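Local coordinates for galactose-binding-like protein (Bacteroides thetaiotaomicron, PDB 7M1B) that probably binds carbohydrate as a SusE-like protein, and may belong to a family with some degradative capacity, at residues A[199-211]-A[369-381]. Sequence-based numbering, arbitrary orientation.
Sequences PLYEEKLDLTKFK and VVMQQLWFYGTPI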
loop_
_atom_site.group_PDB
_atom_site.type_symbol
_atom_site.label_atom_id
_atom_site.label_comp_id
_atom_site.label_asym_id
_atom_site.label_seq_id
_atom_site.Cartn_x
_atom_site.Cartn_y
_atom_site.Cartn_z
ATOM N N PRO A 199 6.732 -14.960 -10.618
ATOM C CA PRO A 199 5.866 -14.009 -9.926
ATOM C C PRO A 199 6.049 -14.021 -8.419
ATOM O O PRO A 199 6.355 -15.092 -7.802
ATOM C CB PRO A 199 4.438 -14.479 -10.311
ATOM C CG PRO A 199 4.653 -15.037 -11.683
ATOM C CD PRO A 199 5.943 -15.836 -11.507
ATOM N N LEU A 200 5.844 -12.825 -7.834
ATOM C CA LEU A 200 5.902 -12.797 -6.392
ATOM C C LEU A 200 4.664 -13.401 -5.737
ATOM O O LEU A 200 3.557 -13.378 -6.269
ATOM C CB LEU A 200 5.975 -11.334 -5.930
ATOM C CG LEU A 200 7.177 -10.529 -6.473
ATOM C CD1 LEU A 200 7.244 -9.164 -5.791
ATOM C CD2 LEU A 200 8.499 -11.265 -6.226
ATOM N N TYR A 201 4.918 -13.975 -4.540
ATOM C CA TYR A 201 3.894 -14.609 -3.712
ATOM C C TYR A 201 3.948 -13.974 -2.318
ATOM O O TYR A 201 5.033 -13.831 -1.745
ATOM C CB TYR A 201 4.253 -16.093 -3.639
ATOM C CG TYR A 201 3.291 -17.043 -2.968
ATOM C CD1 TYR A 201 3.155 -17.107 -1.578
ATOM C CD2 TYR A 201 2.619 -17.990 -3.734
ATOM C CE1 TYR A 201 2.306 -18.034 -0.987
ATOM C CE2 TYR A 201 1.791 -18.929 -3.155
ATOM C CZ TYR A 201 1.648 -18.968 -1.786
ATOM O OH TYR A 201 0.821 -19.928 -1.286
ATOM N N GLU A 202 2.794 -13.572 -1.784
ATOM C CA GLU A 202 2.899 -12.734 -0.588
ATOM C C GLU A 202 2.879 -13.697 0.632
ATOM O O GLU A 202 2.323 -14.817 0.553
ATOM C CB GLU A 202 1.664 -11.844 -0.476
ATOM C CG GLU A 202 0.372 -12.625 -0.220
ATOM C CD GLU A 202 -0.899 -11.785 -0.232
ATOM O OE1 GLU A 202 -0.850 -10.603 -0.635
ATOM O OE2 GLU A 202 -1.966 -12.356 0.082
ATOM N N GLU A 203 3.451 -13.215 1.724
ATOM C CA GLU A 203 3.284 -13.856 3.020
ATOM C C GLU A 203 2.849 -12.766 3.980
ATOM O O GLU A 203 3.150 -11.611 3.745
ATOM C CB GLU A 203 4.599 -14.514 3.476
ATOM C CG GLU A 203 5.740 -13.545 3.806
ATOM C CD GLU A 203 7.120 -14.155 4.029
ATOM O OE1 GLU A 203 7.710 -13.886 5.114
ATOM O OE2 GLU A 203 7.658 -14.820 3.088
ATOM N N LYS A 204 2.332 -13.178 5.168
ATOM C CA LYS A 204 2.105 -12.200 6.218
ATOM C C LYS A 204 3.482 -11.862 6.795
ATOM O O LYS A 204 4.190 -12.759 7.325
ATOM C CB LYS A 204 1.230 -12.860 7.304
ATOM C CG LYS A 204 0.833 -11.890 8.415
ATOM C CD LYS A 204 -0.044 -12.714 9.409
ATOM C CE LYS A 204 -0.272 -12.048 10.723
ATOM N NZ LYS A 204 -1.276 -12.893 11.415
ATOM N N LEU A 205 3.886 -10.566 6.785
ATOM C CA LEU A 205 5.196 -10.226 7.300
ATOM C C LEU A 205 5.197 -10.458 8.826
ATOM O O LEU A 205 4.199 -10.199 9.517
ATOM C CB LEU A 205 5.532 -8.792 6.942
ATOM C CG LEU A 205 5.564 -8.519 5.441
ATOM C CD1 LEU A 205 5.926 -7.068 5.226
ATOM C CD2 LEU A 205 6.557 -9.464 4.754
ATOM N N ASP A 206 6.349 -10.850 9.349
ATOM C CA ASP A 206 6.502 -11.233 10.768
ATOM C C ASP A 206 6.187 -10.034 11.674
ATOM O O ASP A 206 6.962 -9.092 11.797
ATOM C CB ASP A 206 7.967 -11.633 10.931
ATOM C CG ASP A 206 8.325 -12.131 12.357
ATOM O OD1 ASP A 206 7.505 -11.943 13.278
ATOM O OD2 ASP A 206 9.499 -12.562 12.546
ATOM N N LEU A 207 5.037 -10.123 12.354
ATOM C CA LEU A 207 4.544 -9.042 13.182
ATOM C C LEU A 207 5.481 -8.716 14.346
ATOM O O LEU A 207 5.458 -7.589 14.889
ATOM C CB LEU A 207 3.128 -9.358 13.675
ATOM C CG LEU A 207 2.061 -9.248 12.576
ATOM C CD1 LEU A 207 0.736 -9.910 13.001
ATOM C CD2 LEU A 207 1.802 -7.772 12.144
ATOM N N THR A 208 6.227 -9.727 14.836
ATOM C CA THR A 208 7.033 -9.497 16.018
ATOM C C THR A 208 8.221 -8.589 15.762
ATOM O O THR A 208 8.678 -7.946 16.733
ATOM C CB THR A 208 7.595 -10.833 16.549
ATOM O OG1 THR A 208 8.638 -11.351 15.709
ATOM C CG2 THR A 208 6.565 -11.920 16.720
ATOM N N LYS A 209 8.516 -8.321 14.461
ATOM C CA LYS A 209 9.615 -7.403 14.119
ATOM C C LYS A 209 9.107 -5.953 13.944
ATOM O O LYS A 209 9.953 -5.040 13.907
ATOM C CB LYS A 209 10.365 -7.834 12.838
ATOM C CG LYS A 209 10.926 -9.277 12.839
ATOM C CD LYS A 209 11.718 -9.601 11.599
ATOM C CE LYS A 209 12.497 -10.912 11.721
ATOM N NZ LYS A 209 13.481 -11.016 10.620
ATOM N N PHE A 210 7.779 -5.735 14.012
ATOM C CA PHE A 210 7.251 -4.379 13.831
ATOM C C PHE A 210 7.372 -3.553 15.118
ATOM O O PHE A 210 7.044 -4.049 16.244
ATOM C CB PHE A 210 5.753 -4.414 13.474
ATOM C CG PHE A 210 5.481 -4.757 12.036
ATOM C CD1 PHE A 210 5.830 -6.006 11.491
ATOM C CD2 PHE A 210 4.723 -3.887 11.243
ATOM C CE1 PHE A 210 5.531 -6.288 10.171
ATOM C CE2 PHE A 210 4.408 -4.209 9.929
ATOM C CZ PHE A 210 4.810 -5.434 9.383
ATOM N N LYS A 211 7.964 -2.375 15.018
ATOM C CA LYS A 211 8.257 -1.509 16.177
ATOM C C LYS A 211 7.875 -0.059 15.929
ATOM O O LYS A 211 7.954 0.430 14.777
ATOM C CB LYS A 211 9.743 -1.596 16.516
ATOM C CG LYS A 211 10.249 -2.971 16.935
ATOM C CD LYS A 211 9.611 -3.434 18.286
ATOM C CE LYS A 211 9.825 -4.926 18.468
ATOM N NZ LYS A 211 9.459 -5.441 19.830
ATOM N N VAL A 369 -6.820 9.831 16.483
ATOM C CA VAL A 369 -6.539 8.603 15.741
ATOM C C VAL A 369 -6.512 7.459 16.745
ATOM O O VAL A 369 -5.653 7.513 17.594
ATOM C CB VAL A 369 -5.188 8.787 15.002
ATOM C CG1 VAL A 369 -4.837 7.489 14.263
ATOM C CG2 VAL A 369 -5.335 9.905 13.936
ATOM N N VAL A 370 -7.278 6.383 16.446
ATOM C CA VAL A 370 -7.268 5.230 17.357
ATOM C C VAL A 370 -7.513 4.041 16.417
ATOM O O VAL A 370 -8.418 4.106 15.574
ATOM C CB VAL A 370 -8.408 5.236 18.392
ATOM C CG1 VAL A 370 -8.285 3.993 19.297
ATOM C CG2 VAL A 370 -8.304 6.463 19.294
ATOM N N MET A 371 -6.647 3.036 16.463
ATOM C CA MET A 371 -6.872 1.833 15.620
ATOM C C MET A 371 -6.609 0.566 16.405
ATOM O O MET A 371 -6.051 0.626 17.465
ATOM C CB MET A 371 -5.954 1.911 14.409
ATOM C CG MET A 371 -6.523 2.962 13.363
ATOM S SD MET A 371 -8.333 2.851 12.733
ATOM C CE MET A 371 -8.069 1.513 11.571
ATOM N N GLN A 372 -6.939 -0.618 15.812
ATOM C CA GLN A 372 -6.832 -1.854 16.617
ATOM C C GLN A 372 -5.663 -2.696 16.097
ATOM O O GLN A 372 -4.988 -3.374 16.882
ATOM C CB GLN A 372 -8.115 -2.718 16.469
ATOM C CG GLN A 372 -8.174 -3.961 17.332
ATOM C CD GLN A 372 -9.481 -4.646 17.008
ATOM O OE1 GLN A 372 -9.588 -5.428 16.032
ATOM N NE2 GLN A 372 -10.492 -4.426 17.834
ATOM N N GLN A 373 -5.461 -2.762 14.778
ATOM C CA GLN A 373 -4.513 -3.783 14.246
ATOM C C GLN A 373 -4.161 -3.465 12.797
ATOM O O GLN A 373 -5.048 -3.001 12.058
ATOM C CB GLN A 373 -5.132 -5.195 14.357
ATOM C CG GLN A 373 -4.085 -6.312 14.232
ATOM C CD GLN A 373 -3.280 -6.691 15.480
ATOM O OE1 GLN A 373 -2.351 -7.481 15.371
ATOM N NE2 GLN A 373 -3.364 -5.929 16.563
ATOM N N LEU A 374 -2.904 -3.798 12.377
ATOM C CA LEU A 374 -2.516 -3.648 10.954
ATOM C C LEU A 374 -1.655 -4.860 10.588
ATOM O O LEU A 374 -0.713 -5.173 11.364
ATOM C CB LEU A 374 -1.598 -2.445 10.778
ATOM C CG LEU A 374 -2.237 -1.093 10.997
ATOM C CD1 LEU A 374 -1.156 -0.011 10.902
ATOM C CD2 LEU A 374 -3.317 -0.887 9.919
ATOM N N TRP A 375 -2.126 -5.655 9.618
ATOM C CA TRP A 375 -1.297 -6.754 9.136
ATOM C C TRP A 375 -0.829 -6.460 7.720
ATOM O O TRP A 375 -1.649 -6.162 6.884
ATOM C CB TRP A 375 -2.099 -8.061 9.140
ATOM C CG TRP A 375 -2.389 -8.630 10.503
ATOM C CD1 TRP A 375 -2.057 -8.064 11.704
ATOM C CD2 TRP A 375 -3.174 -9.808 10.756
ATOM N NE1 TRP A 375 -2.539 -8.869 12.709
ATOM C CE2 TRP A 375 -3.234 -9.941 12.152
ATOM C CE3 TRP A 375 -3.751 -10.826 9.942
ATOM C CZ2 TRP A 375 -3.915 -11.008 12.769
ATOM C CZ3 TRP A 375 -4.395 -11.871 10.584
ATOM C CH2 TRP A 375 -4.490 -11.980 11.978
ATOM N N PHE A 376 0.482 -6.639 7.454
ATOM C CA PHE A 376 1.065 -6.314 6.142
ATOM C C PHE A 376 1.432 -7.628 5.432
ATOM O O PHE A 376 1.904 -8.555 6.090
ATOM C CB PHE A 376 2.299 -5.441 6.303
ATOM C CG PHE A 376 1.966 -3.976 6.439
ATOM C CD1 PHE A 376 1.111 -3.505 7.404
ATOM C CD2 PHE A 376 2.415 -3.084 5.449
ATOM C CE1 PHE A 376 0.815 -2.142 7.429
ATOM C CE2 PHE A 376 2.127 -1.734 5.501
ATOM C CZ PHE A 376 1.205 -1.307 6.413
ATOM N N TYR A 377 1.301 -7.622 4.118
ATOM C CA TYR A 377 1.597 -8.790 3.315
ATOM C C TYR A 377 2.582 -8.408 2.249
ATOM O O TYR A 377 2.496 -7.297 1.734
ATOM C CB TYR A 377 0.348 -9.394 2.656
ATOM C CG TYR A 377 -0.632 -9.952 3.671
ATOM C CD1 TYR A 377 -1.530 -9.092 4.326
ATOM C CD2 TYR A 377 -0.623 -11.290 4.025
ATOM C CE1 TYR A 377 -2.405 -9.560 5.295
ATOM C CE2 TYR A 377 -1.503 -11.788 4.983
ATOM C CZ TYR A 377 -2.395 -10.917 5.612
ATOM O OH TYR A 377 -3.280 -11.394 6.543
ATOM N N GLY A 378 3.482 -9.332 1.868
ATOM C CA GLY A 378 4.363 -9.022 0.743
ATOM C C GLY A 378 5.465 -10.099 0.693
ATOM O O GLY A 378 5.349 -11.188 1.282
ATOM N N THR A 379 6.582 -9.723 0.105
ATOM C CA THR A 379 7.699 -10.633 -0.097
ATOM C C THR A 379 8.939 -10.005 0.538
ATOM O O THR A 379 9.436 -9.003 0.025
ATOM C CB THR A 379 7.951 -10.888 -1.603
ATOM O OG1 THR A 379 6.732 -11.307 -2.273
ATOM C CG2 THR A 379 9.100 -11.881 -1.751
ATOM N N PRO A 380 9.474 -10.598 1.624
ATOM C CA PRO A 380 10.713 -10.123 2.211
ATOM C C PRO A 380 11.859 -10.151 1.211
ATOM O O PRO A 380 11.934 -10.997 0.294
ATOM C CB PRO A 380 11.034 -11.133 3.337
ATOM C CG PRO A 380 9.663 -11.707 3.641
ATOM C CD PRO A 380 8.938 -11.792 2.294
ATOM N N ILE A 381 12.755 -9.196 1.378
ATOM C CA ILE A 381 13.866 -9.144 0.432
ATOM C C ILE A 381 14.977 -10.204 0.662
ATOM O O ILE A 381 15.552 -10.630 -0.366
ATOM C CB ILE A 381 14.207 -7.729 -0.064
ATOM C CG1 ILE A 381 13.139 -7.328 -1.084
ATOM C CG2 ILE A 381 15.605 -7.671 -0.646
ATOM C CD1 ILE A 381 13.003 -5.859 -1.271
HETATM O O HOH W 1 2.213 -8.316 8.995
#
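Lys-204 runs fully extended, its CG opposite the backbone N (chi1 -176°), and the straight chain carries its ammonium across to one face of Trp-375, whose CG lies anti to the carbonyl carbon (chi1 -72°). The NZ of Lys-204 sits 3.2 Å from the centroid of the six-membered ring of Trp-375, 7° off its normal, a cation-pi contact backed by a CH-pi contact from CE. Leu-207 CD1 makes a CH-pi contact with the five-membered ring of Trp-375, its centroid 3.8 Å away. Trp-375 NE1 donates to Gln-373 OE1 at 3.0 Å, in the carbonyl plane and on a lone pair, which limits rotation of the indole; Gly-234 N also donates to this OE1. A serine in place of Trp-375 would probably leave the Lys-204 ammonium without its aromatic seat and Leu-207 CD1 without a surface to pack on. Residues 203-204 pair antiparallel with strand 370-380 of the C-terminal domain, probably of galactose-binding-like fold, just where the chain enters it from the preceding beta domain. Glu-203 N to Gly-378 O is 2.8 Å and Gly-378 N to Glu-203 O 3.0 Å, a hydrogen-bonded pair, and Leu-205 N reaches Phe-376 O at 2.9 Å. A water then bridges Leu-205 O and Phe-376 N. Glu-202 OE1 lies against Tyr-377 CB and hydrogen-bonds Ser-269, its OE2 forms a salt bridge with Arg-270, and Thr-379 OG1 donates to Tyr-201 O from above the carbonyl plane.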